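Local atomic coordinates of amine Dehydrogenase (Pseudomonas putida, PDB entry 1JMX), a protein that probably transfers electrons through its two covalently bound c-type hemes, as the heme-bearing alpha subunit of a quinohemoprotein amine dehydrogenase. Residues 360-371 with 407-416. Residues are numbered along the deposited sequence; the frame is centred on the assembly and turned at random.
Sequences AVYDKVEEVKVV and LRIGYLPASW. With NI (nickel (II) ion), chain D.
I409 packs on the ring of Y362, and the two side chains cross at about a right angle. I409 CG2 makes a CH-pi contact over one face, 4.1 Å from the Y362 ring centroid and offset toward the rim. I409 CG1 touches Y362 CG at 3.6 Å. A chi1 of 74° tucks the Y362 ring back over its own backbone, which carries it across I409 toward L412.

L407 and L412 extend this patch. L407 straddles the end of strand 354-362: L407 CD2 meets A360 CB at 4.0 Å, and CD1 lies against V361 O and Y362 CB. L412 CD1 meets V365 CG2 tip to tip at 3.6 Å and also approaches Y362 OH. F293 adds to the core beside I409 and L412.

Two smaller contacts lie apart from this cluster. V370 CG1 lies at the edge of the W416 indole, 3.9 Å from W416 CZ3 and in the ring plane. V371 CG2 lies near the edge of the Y411 ring.

No hydrogen bond joins the two segments. The polar ends are held by other partners. Y362 OH hydrogen-bonds D472 OD2, and R408 NH1 forms a salt bridge with E396 OE2. Backbone hydrogen bonds tie A360 to A292 and I294 of strand 285-295, and Y362 to I294 and A296.

Within 360-371, E367 divides its carboxylate. E367 OE1 binds nickel at 1.9 Å, with two waters also on the metal. E367 OE2 takes K369 NZ on its anti lone pair at 2.8 Å, a salt bridge that probably helps fix the carboxylate's rotation. E366 and E367 form a classic beta bulge opposite W398.

The segment 360-371 links two beta-sheets, and 407-416 belongs to the second. Apolar packing is left to join them: a buried cluster around Y362, and smaller contacts at V370 and V371, with the metal site set apart.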
# COMPACT_ATOMS: atom_id res chain seq x y z
N ALA A 360 -11.20 39.03 2.24
CA ALA A 360 -10.18 39.39 3.21
C ALA A 360 -9.42 40.62 2.74
O ALA A 360 -8.86 40.63 1.65
CB ALA A 360 -9.21 38.24 3.41
N VAL A 361 -9.49 41.68 3.54
CA VAL A 361 -8.76 42.90 3.24
C VAL A 361 -7.57 42.79 4.16
O VAL A 361 -7.75 42.53 5.34
CB VAL A 361 -9.57 44.16 3.61
CG1 VAL A 361 -8.72 45.42 3.39
CG2 VAL A 361 -10.82 44.22 2.78
N TYR A 362 -6.36 42.93 3.63
CA TYR A 362 -5.20 42.80 4.50
C TYR A 362 -4.16 43.87 4.25
O TYR A 362 -4.12 44.47 3.18
CB TYR A 362 -4.57 41.41 4.34
CG TYR A 362 -3.81 41.21 3.04
CD1 TYR A 362 -2.41 41.28 3.02
CD2 TYR A 362 -4.47 40.96 1.84
CE1 TYR A 362 -1.70 41.09 1.84
CE2 TYR A 362 -3.77 40.77 0.65
CZ TYR A 362 -2.38 40.84 0.66
OH TYR A 362 -1.66 40.65 -0.49
N ASP A 363 -3.31 44.07 5.25
CA ASP A 363 -2.23 45.06 5.15
C ASP A 363 -0.87 44.42 4.92
O ASP A 363 -0.13 44.85 4.03
CB ASP A 363 -2.22 46.00 6.38
CG ASP A 363 -2.28 45.27 7.72
OD1 ASP A 363 -2.38 44.02 7.77
OD2 ASP A 363 -2.22 45.98 8.75
N LYS A 364 -0.58 43.37 5.67
CA LYS A 364 0.69 42.66 5.56
C LYS A 364 0.56 41.18 5.90
O LYS A 364 -0.25 40.80 6.75
CB LYS A 364 1.73 43.28 6.50
CG LYS A 364 1.31 43.35 7.97
CD LYS A 364 2.46 43.02 8.92
CE LYS A 364 2.77 41.51 8.92
NZ LYS A 364 4.02 41.16 9.67
N VAL A 365 1.38 40.37 5.25
CA VAL A 365 1.37 38.93 5.49
C VAL A 365 2.35 38.63 6.62
O VAL A 365 3.51 39.05 6.59
CB VAL A 365 1.74 38.12 4.22
CG1 VAL A 365 1.63 36.64 4.51
CG2 VAL A 365 0.81 38.49 3.07
N GLU A 366 1.85 37.91 7.61
CA GLU A 366 2.60 37.55 8.80
C GLU A 366 3.15 36.11 8.79
O GLU A 366 4.32 35.88 9.07
CB GLU A 366 1.65 37.71 9.98
CG GLU A 366 2.27 37.88 11.32
CD GLU A 366 1.22 38.22 12.36
OE1 GLU A 366 0.31 37.37 12.59
OE2 GLU A 366 1.28 39.34 12.92
N GLU A 367 2.28 35.17 8.46
CA GLU A 367 2.63 33.75 8.46
C GLU A 367 2.22 33.07 7.15
O GLU A 367 1.21 33.42 6.54
CB GLU A 367 1.93 33.12 9.67
CG GLU A 367 1.48 31.68 9.52
CD GLU A 367 2.60 30.68 9.71
OE1 GLU A 367 3.78 31.08 9.74
OE2 GLU A 367 2.29 29.48 9.84
N VAL A 368 3.01 32.10 6.71
CA VAL A 368 2.72 31.37 5.48
C VAL A 368 2.70 29.87 5.70
O VAL A 368 3.59 29.32 6.34
CB VAL A 368 3.75 31.68 4.38
CG1 VAL A 368 3.39 30.95 3.10
CG2 VAL A 368 3.82 33.16 4.13
N LYS A 369 1.67 29.21 5.17
CA LYS A 369 1.52 27.76 5.29
C LYS A 369 1.46 27.10 3.92
O LYS A 369 0.71 27.54 3.05
CB LYS A 369 0.24 27.41 6.06
CG LYS A 369 0.20 27.95 7.47
CD LYS A 369 -1.09 27.57 8.16
CE LYS A 369 -1.24 28.31 9.46
NZ LYS A 369 -0.06 28.12 10.34
N VAL A 370 2.26 26.06 3.72
CA VAL A 370 2.25 25.33 2.46
C VAL A 370 1.12 24.30 2.53
O VAL A 370 1.00 23.55 3.49
CB VAL A 370 3.60 24.62 2.20
CG1 VAL A 370 3.49 23.72 0.97
CG2 VAL A 370 4.69 25.65 1.99
N VAL A 371 0.30 24.30 1.49
CA VAL A 371 -0.83 23.40 1.38
C VAL A 371 -0.69 22.54 0.12
O VAL A 371 -0.54 23.06 -0.98
CB VAL A 371 -2.14 24.21 1.31
CG1 VAL A 371 -3.31 23.32 0.98
CG2 VAL A 371 -2.37 24.93 2.62
N LEU A 407 -6.09 36.18 10.60
CA LEU A 407 -6.86 36.41 9.39
C LEU A 407 -6.28 35.55 8.28
O LEU A 407 -5.10 35.67 7.97
CB LEU A 407 -6.72 37.89 9.02
CG LEU A 407 -7.67 38.72 8.14
CD1 LEU A 407 -6.80 39.61 7.24
CD2 LEU A 407 -8.61 37.88 7.30
N ARG A 408 -7.08 34.64 7.72
CA ARG A 408 -6.60 33.84 6.60
C ARG A 408 -6.86 34.69 5.35
O ARG A 408 -8.00 34.99 5.02
CB ARG A 408 -7.32 32.50 6.49
CG ARG A 408 -6.74 31.61 5.37
CD ARG A 408 -7.35 30.21 5.35
NE ARG A 408 -8.14 29.95 4.14
CZ ARG A 408 -7.65 29.47 3.00
NH1 ARG A 408 -6.36 29.19 2.89
NH2 ARG A 408 -8.44 29.29 1.95
N ILE A 409 -5.78 35.15 4.73
CA ILE A 409 -5.87 35.98 3.54
C ILE A 409 -6.34 35.13 2.36
O ILE A 409 -7.37 35.43 1.75
CB ILE A 409 -4.50 36.64 3.19
CG1 ILE A 409 -4.18 37.80 4.15
CG2 ILE A 409 -4.54 37.22 1.79
CD1 ILE A 409 -4.03 37.42 5.58
N GLY A 410 -5.58 34.08 2.05
CA GLY A 410 -5.93 33.21 0.94
C GLY A 410 -4.67 32.60 0.37
O GLY A 410 -3.65 32.51 1.05
N TYR A 411 -4.73 32.18 -0.89
CA TYR A 411 -3.58 31.58 -1.55
C TYR A 411 -2.87 32.65 -2.37
O TYR A 411 -3.36 33.05 -3.43
CB TYR A 411 -4.02 30.43 -2.46
CG TYR A 411 -4.60 29.24 -1.73
CD1 TYR A 411 -5.74 28.59 -2.21
CD2 TYR A 411 -3.98 28.73 -0.58
CE1 TYR A 411 -6.25 27.46 -1.57
CE2 TYR A 411 -4.48 27.60 0.07
CZ TYR A 411 -5.61 26.98 -0.43
OH TYR A 411 -6.12 25.87 0.21
N LEU A 412 -1.71 33.10 -1.89
CA LEU A 412 -0.94 34.14 -2.57
C LEU A 412 0.17 33.58 -3.44
O LEU A 412 0.78 32.57 -3.12
CB LEU A 412 -0.34 35.12 -1.55
CG LEU A 412 -1.31 35.98 -0.73
CD1 LEU A 412 -0.54 36.98 0.10
CD2 LEU A 412 -2.25 36.70 -1.66
N PRO A 413 0.46 34.26 -4.57
CA PRO A 413 1.51 33.83 -5.50
C PRO A 413 2.87 33.78 -4.81
O PRO A 413 3.17 34.59 -3.93
CB PRO A 413 1.45 34.89 -6.59
CG PRO A 413 0.92 36.11 -5.88
CD PRO A 413 -0.17 35.51 -5.04
N ALA A 414 3.69 32.81 -5.20
CA ALA A 414 4.99 32.65 -4.59
C ALA A 414 5.99 31.92 -5.46
O ALA A 414 5.66 31.38 -6.51
CB ALA A 414 4.84 31.90 -3.26
N SER A 415 7.23 31.95 -5.00
CA SER A 415 8.33 31.26 -5.65
C SER A 415 8.42 29.92 -4.94
O SER A 415 8.19 29.84 -3.73
CB SER A 415 9.63 32.04 -5.45
OG SER A 415 10.77 31.21 -5.63
N TRP A 416 8.75 28.88 -5.68
CA TRP A 416 8.84 27.55 -5.11
C TRP A 416 10.18 26.90 -5.34
O TRP A 416 10.77 27.03 -6.41
CB TRP A 416 7.75 26.65 -5.69
CG TRP A 416 6.39 27.08 -5.32
CD1 TRP A 416 5.58 27.92 -6.02
CD2 TRP A 416 5.67 26.68 -4.16
NE1 TRP A 416 4.39 28.08 -5.36
CE2 TRP A 416 4.42 27.33 -4.21
CE3 TRP A 416 5.95 25.85 -3.07
CZ2 TRP A 416 3.45 27.17 -3.22
CZ3 TRP A 416 5.00 25.69 -2.09
CH2 TRP A 416 3.76 26.35 -2.17
NI NI D . 5.55 30.32 9.77
O HOH W 1 7.41 29.37 9.68
O HOH W 2 6.50 32.21 9.10